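Local coordinates for protein putative Ribokinase II (Escherichia coli O6, PDB 3IQ0) that probably phosphorylates a ribose-like sugar with ATP and magnesium, as a putative ribokinase of the pfkB carbohydrate kinase family, at residues 162-168 with 190-196; 33-37 with 65-69. All coordinates share one frame; numbering follows the deposited sequence.

In the fold
The two contacts lie on opposite sides of the chain's centre, their own centres 27 Å apart and their nearest atoms about 13 Å apart, so they do not touch. Interaction 1 pairs neighbouring parallel strands in the large central sheet; the side chain of D167 comes to about 4 Å from the bound ATP and about 8 Å from the magnesium ion. Interaction 2 belongs to the second, smaller sheet, whose strand 29-37 rests on helix 64-75 close to the other subunit. There the side chain of S37 is still about 10 Å from the ATP, so residues 162-168 and 190-196 approach the nucleotide more closely than 33-37 and 65-69.

Interaction 1 of 2, residues 162-168 with 190-196; sequences GVISFDP and LTDIYMP
The rings of F166 and Y194 run alongside each other in the same direction, their planes inclined at 37° and their centroids 5.6 Å apart. F166 CD2 meets the edge of the tyrosine ring, 3.4 Å from CE1, while P196 CD sits over one tyrosine face, toward the rim. The backbone N of P168 lies above one face of F166, also near the rim. Both rings leave the same face of the sheet, where their flat carbon surfaces suit the buried space; Y194 OH lies beyond, at P168 CB and CG. S165 and I193 occupy the other face, and the selenomethionine methyl CE of M195 packs on S165 CB. Three ladder bonds, I193 N to I164 O, F166 N to I193 O and M195 N to F166 O, join the parallel strands of a beta-alpha-beta crossover through helix 178-189. At the C-terminal end of strand 163-167, D167 stands near the ATP, its OD2 salt-bridged to K228. I164 O also accepts from D192 N. D192 OD2 takes I164 N at 2.8 Å, almost straight at 177°, through its anti lone pair; OD1 forms a salt bridge with K223. A carboxylate thus replaces a backbone acceptor where the ladder begins, and the lysine probably stabilises its negative charge.

Interaction 2 of 2, residues 33-37 with 65-69; sequences GPYPS and FGDIN
F65 brings CD1 and CE1 of its ring against P34 CB and CG: CE1 is 3.7 Å from P34 CG, and the two side chains run roughly perpendicular. Proline's compact, rigid hydrocarbon ring suits this buried spot, and the cis peptide bond before it probably helps to set the direction in which it faces the helix. F65 also makes an edge-to-face pair with F95 of the second subunit. One turn further on, I68 points at the strand. Its CG1 is anti to the backbone N (chi1 -167°) and the chain stays extended, which carries CD1 to 3.5 Å from P34 O and 3.9 Å from P34 CG; that buried carbonyl oxygen has no polar partner in the model. N69 then turns its amide oxygen to the strand, with OD1 3.1 Å from P36 CA and accepting a weak bond from S37 N. An amide suits this place because its ND2 also donates back to F65 O, one turn earlier, at 3.0 Å, which helps hold the group. Strand 29-37 belongs to the small sheet, which G33 continues into the second subunit by an antiparallel ladder, consistent with the lid, the beta-clasp, through which ribokinase-type dimers associate.

Interaction 1 of 2, residues 162-168 with 190-196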
loop_
_atom_site.group_PDB
_atom_site.type_symbol
_atom_site.label_atom_id
_atom_site.label_comp_id
_atom_site.label_asym_id
_atom_site.label_seq_id
_atom_site.Cartn_x
_atom_site.Cartn_y
_atom_site.Cartn_z
ATOM N N GLY B 162 3.740 -20.849 -30.240
ATOM C CA GLY B 162 4.665 -19.889 -29.659
ATOM C C GLY B 162 5.709 -20.493 -28.737
ATOM O O GLY B 162 5.641 -21.672 -28.400
ATOM N N VAL B 163 6.672 -19.671 -28.326
ATOM C CA VAL B 163 7.754 -20.098 -27.442
ATOM C C VAL B 163 7.589 -19.508 -26.044
ATOM O O VAL B 163 7.217 -18.344 -25.885
ATOM C CB VAL B 163 9.132 -19.664 -28.002
ATOM C CG1 VAL B 163 10.241 -20.039 -27.026
ATOM C CG2 VAL B 163 9.372 -20.325 -29.358
ATOM N N ILE B 164 7.870 -20.320 -25.032
ATOM C CA ILE B 164 7.744 -19.900 -23.641
ATOM C C ILE B 164 9.126 -19.727 -22.988
ATOM O O ILE B 164 9.985 -20.605 -23.087
ATOM C CB ILE B 164 6.932 -20.956 -22.828
ATOM C CG1 ILE B 164 5.563 -21.192 -23.480
ATOM C CG2 ILE B 164 6.765 -20.501 -21.375
ATOM C CD1 ILE B 164 4.626 -19.995 -23.458
ATOM N N SER B 165 9.349 -18.581 -22.348
ATOM C CA SER B 165 10.604 -18.328 -21.644
ATOM C C SER B 165 10.198 -18.201 -20.186
ATOM O O SER B 165 9.110 -17.709 -19.877
ATOM C CB SER B 165 11.282 -17.039 -22.139
ATOM O OG SER B 165 10.400 -15.934 -22.086
ATOM N N PHE B 166 11.066 -18.636 -19.286
ATOM C CA PHE B 166 10.730 -18.616 -17.868
ATOM C C PHE B 166 11.907 -18.211 -16.997
ATOM O O PHE B 166 12.997 -18.782 -17.105
ATOM C CB PHE B 166 10.217 -20.014 -17.484
ATOM C CG PHE B 166 9.940 -20.202 -16.011
ATOM C CD1 PHE B 166 9.339 -19.200 -15.257
ATOM C CD2 PHE B 166 10.208 -21.424 -15.400
ATOM C CE1 PHE B 166 8.999 -19.411 -13.914
ATOM C CE2 PHE B 166 9.871 -21.647 -14.055
ATOM C CZ PHE B 166 9.264 -20.634 -13.314
ATOM N N ASP B 167 11.676 -17.215 -16.144
ATOM C CA ASP B 167 12.686 -16.706 -15.227
ATOM C C ASP B 167 12.200 -16.968 -13.798
ATOM O O ASP B 167 11.298 -16.294 -13.303
ATOM C CB ASP B 167 12.884 -15.205 -15.433
ATOM C CG ASP B 167 13.858 -14.608 -14.443
ATOM O OD1 ASP B 167 14.081 -15.214 -13.378
ATOM O OD2 ASP B 167 14.391 -13.518 -14.724
ATOM N N PRO B 168 12.818 -17.939 -13.111
ATOM C CA PRO B 168 12.474 -18.326 -11.743
ATOM C C PRO B 168 12.930 -17.379 -10.637
ATOM O O PRO B 168 13.581 -17.818 -9.690
ATOM C CB PRO B 168 13.131 -19.694 -11.617
ATOM C CG PRO B 168 14.424 -19.463 -12.332
ATOM C CD PRO B 168 13.974 -18.722 -13.590
ATOM N N LEU B 190 6.722 -26.732 -19.520
ATOM C CA LEU B 190 6.237 -26.132 -20.758
ATOM C C LEU B 190 7.183 -25.040 -21.237
ATOM O O LEU B 190 6.888 -24.329 -22.202
ATOM C CB LEU B 190 4.853 -25.526 -20.540
ATOM C CG LEU B 190 3.750 -26.472 -20.073
ATOM C CD1 LEU B 190 2.509 -25.664 -19.732
ATOM C CD2 LEU B 190 3.452 -27.495 -21.158
ATOM N N THR B 191 8.321 -24.919 -20.563
ATOM C CA THR B 191 9.318 -23.908 -20.889
ATOM C C THR B 191 10.304 -24.333 -21.967
ATOM O O THR B 191 10.777 -25.471 -21.987
ATOM C CB THR B 191 10.117 -23.519 -19.632
ATOM O OG1 THR B 191 9.240 -22.865 -18.710
ATOM C CG2 THR B 191 11.284 -22.594 -19.992
ATOM N N ASP B 192 10.625 -23.401 -22.858
ATOM C CA ASP B 192 11.574 -23.667 -23.932
ATOM C C ASP B 192 12.901 -23.008 -23.589
ATOM O O ASP B 192 13.970 -23.538 -23.895
ATOM C CB ASP B 192 11.044 -23.106 -25.253
ATOM C CG ASP B 192 9.703 -23.702 -25.646
ATOM O OD1 ASP B 192 9.652 -24.918 -25.909
ATOM O OD2 ASP B 192 8.700 -22.954 -25.684
ATOM N N ILE B 193 12.812 -21.851 -22.936
ATOM C CA ILE B 193 13.979 -21.065 -22.543
ATOM C C ILE B 193 13.923 -20.804 -21.043
ATOM O O ILE B 193 13.059 -20.073 -20.565
ATOM C CB ILE B 193 13.997 -19.703 -23.308
ATOM C CG1 ILE B 193 14.010 -19.968 -24.817
ATOM C CG2 ILE B 193 15.213 -18.867 -22.899
ATOM C CD1 ILE B 193 13.916 -18.710 -25.658
ATOM N N TYR B 194 14.847 -21.412 -20.308
ATOM C CA TYR B 194 14.913 -21.269 -18.856
ATOM C C TYR B 194 16.041 -20.307 -18.489
ATOM O O TYR B 194 17.182 -20.500 -18.910
ATOM C CB TYR B 194 15.165 -22.643 -18.227
ATOM C CG TYR B 194 14.881 -22.713 -16.746
ATOM C CD1 TYR B 194 13.747 -22.103 -16.205
ATOM C CD2 TYR B 194 15.730 -23.409 -15.886
ATOM C CE1 TYR B 194 13.464 -22.180 -14.845
ATOM C CE2 TYR B 194 15.458 -23.492 -14.519
ATOM C CZ TYR B 194 14.325 -22.873 -14.009
ATOM O OH TYR B 194 14.058 -22.919 -12.664
HETATM N N MSE B 195 15.735 -19.279 -17.701
HETATM C CA MSE B 195 16.749 -18.292 -17.332
HETATM C C MSE B 195 16.917 -18.074 -15.824
HETATM O O MSE B 195 16.668 -16.987 -15.300
HETATM C CB MSE B 195 16.432 -16.964 -18.029
HETATM C CG MSE B 195 16.284 -17.097 -19.541
HETATM SE SE MSE B 195 15.862 -15.417 -20.420
HETATM C CE MSE B 195 13.977 -15.482 -20.253
ATOM N N PRO B 196 17.366 -19.111 -15.105
ATOM C CA PRO B 196 17.552 -18.989 -13.659
ATOM C C PRO B 196 18.835 -18.260 -13.315
ATOM O O PRO B 196 19.775 -18.235 -14.106
ATOM C CB PRO B 196 17.612 -20.440 -13.211
ATOM C CG PRO B 196 18.399 -21.056 -14.319
ATOM C CD PRO B 196 17.744 -20.460 -15.564
#

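Interaction 2 of 2, residues 33-37 with 65-69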
loop_
_atom_site.group_PDB
_atom_site.type_symbol
_atom_site.label_atom_id
_atom_site.label_comp_id
_atom_site.label_asym_id
_atom_site.label_seq_id
_atom_site.Cartn_x
_atom_site.Cartn_y
_atom_site.Cartn_z
ATOM N N GLY B 33 10.155 9.141 -5.361
ATOM C CA GLY B 33 9.269 8.309 -6.150
ATOM C C GLY B 33 7.996 9.054 -6.499
ATOM O O GLY B 33 7.920 10.272 -6.296
ATOM N N PRO B 34 6.983 8.365 -7.046
ATOM C CA PRO B 34 7.001 6.933 -7.342
ATOM C C PRO B 34 7.824 6.654 -8.590
ATOM O O PRO B 34 8.020 7.542 -9.416
ATOM C CB PRO B 34 5.531 6.618 -7.572
ATOM C CG PRO B 34 5.063 7.854 -8.274
ATOM C CD PRO B 34 5.677 8.945 -7.407
ATOM N N TYR B 35 8.291 5.419 -8.715
ATOM C CA TYR B 35 9.068 4.991 -9.869
ATOM C C TYR B 35 8.425 3.729 -10.420
ATOM O O TYR B 35 8.026 2.847 -9.658
ATOM C CB TYR B 35 10.518 4.700 -9.462
ATOM C CG TYR B 35 11.349 5.941 -9.257
ATOM C CD1 TYR B 35 11.841 6.657 -10.347
ATOM C CD2 TYR B 35 11.616 6.423 -7.978
ATOM C CE1 TYR B 35 12.574 7.827 -10.171
ATOM C CE2 TYR B 35 12.352 7.590 -7.788
ATOM C CZ TYR B 35 12.824 8.287 -8.891
ATOM O OH TYR B 35 13.529 9.454 -8.718
ATOM N N PRO B 36 8.299 3.630 -11.752
ATOM C CA PRO B 36 7.696 2.450 -12.377
ATOM C C PRO B 36 8.505 1.213 -12.007
ATOM O O PRO B 36 9.725 1.238 -12.053
ATOM C CB PRO B 36 7.788 2.762 -13.869
ATOM C CG PRO B 36 7.804 4.243 -13.918
ATOM C CD PRO B 36 8.694 4.617 -12.770
ATOM N N SER B 37 7.840 0.128 -11.637
ATOM C CA SER B 37 8.579 -1.070 -11.265
ATOM C C SER B 37 7.781 -2.352 -11.496
ATOM O O SER B 37 6.684 -2.321 -12.053
ATOM C CB SER B 37 9.019 -0.969 -9.802
ATOM O OG SER B 37 9.999 -1.943 -9.490
ATOM N N PHE B 65 -0.505 6.129 -9.340
ATOM C CA PHE B 65 0.594 5.174 -9.310
ATOM C C PHE B 65 0.372 4.185 -10.441
ATOM O O PHE B 65 1.320 3.659 -11.023
ATOM C CB PHE B 65 0.639 4.443 -7.968
ATOM C CG PHE B 65 1.118 5.296 -6.825
ATOM C CD1 PHE B 65 1.697 6.543 -7.059
ATOM C CD2 PHE B 65 1.040 4.833 -5.519
ATOM C CE1 PHE B 65 2.193 7.311 -6.009
ATOM C CE2 PHE B 65 1.534 5.595 -4.462
ATOM C CZ PHE B 65 2.110 6.830 -4.706
ATOM N N GLY B 66 -0.897 3.932 -10.742
ATOM C CA GLY B 66 -1.221 3.035 -11.830
ATOM C C GLY B 66 -0.923 3.756 -13.131
ATOM O O GLY B 66 -0.409 3.160 -14.077
ATOM N N ASP B 67 -1.222 5.054 -13.166
ATOM C CA ASP B 67 -1.002 5.867 -14.357
ATOM C C ASP B 67 0.459 6.055 -14.741
ATOM O O ASP B 67 0.796 6.041 -15.925
ATOM C CB ASP B 67 -1.633 7.252 -14.192
ATOM C CG ASP B 67 -3.136 7.197 -14.020
ATOM O OD1 ASP B 67 -3.733 6.133 -14.293
ATOM O OD2 ASP B 67 -3.724 8.227 -13.620
ATOM N N ILE B 68 1.332 6.242 -13.759
ATOM C CA ILE B 68 2.737 6.447 -14.083
ATOM C C ILE B 68 3.319 5.228 -14.800
ATOM O O ILE B 68 4.159 5.369 -15.688
ATOM C CB ILE B 68 3.577 6.786 -12.829
ATOM C CG1 ILE B 68 4.949 7.299 -13.267
ATOM C CG2 ILE B 68 3.717 5.564 -11.930
ATOM C CD1 ILE B 68 5.820 7.767 -12.143
ATOM N N ASN B 69 2.867 4.032 -14.433
ATOM C CA ASN B 69 3.357 2.828 -15.096
ATOM C C ASN B 69 2.795 2.728 -16.511
ATOM O O ASN B 69 3.531 2.441 -17.453
ATOM C CB ASN B 69 2.992 1.581 -14.297
ATOM C CG ASN B 69 3.865 1.405 -13.072
ATOM O OD1 ASN B 69 5.048 1.071 -13.179
ATOM N ND2 ASN B 69 3.292 1.643 -11.901
#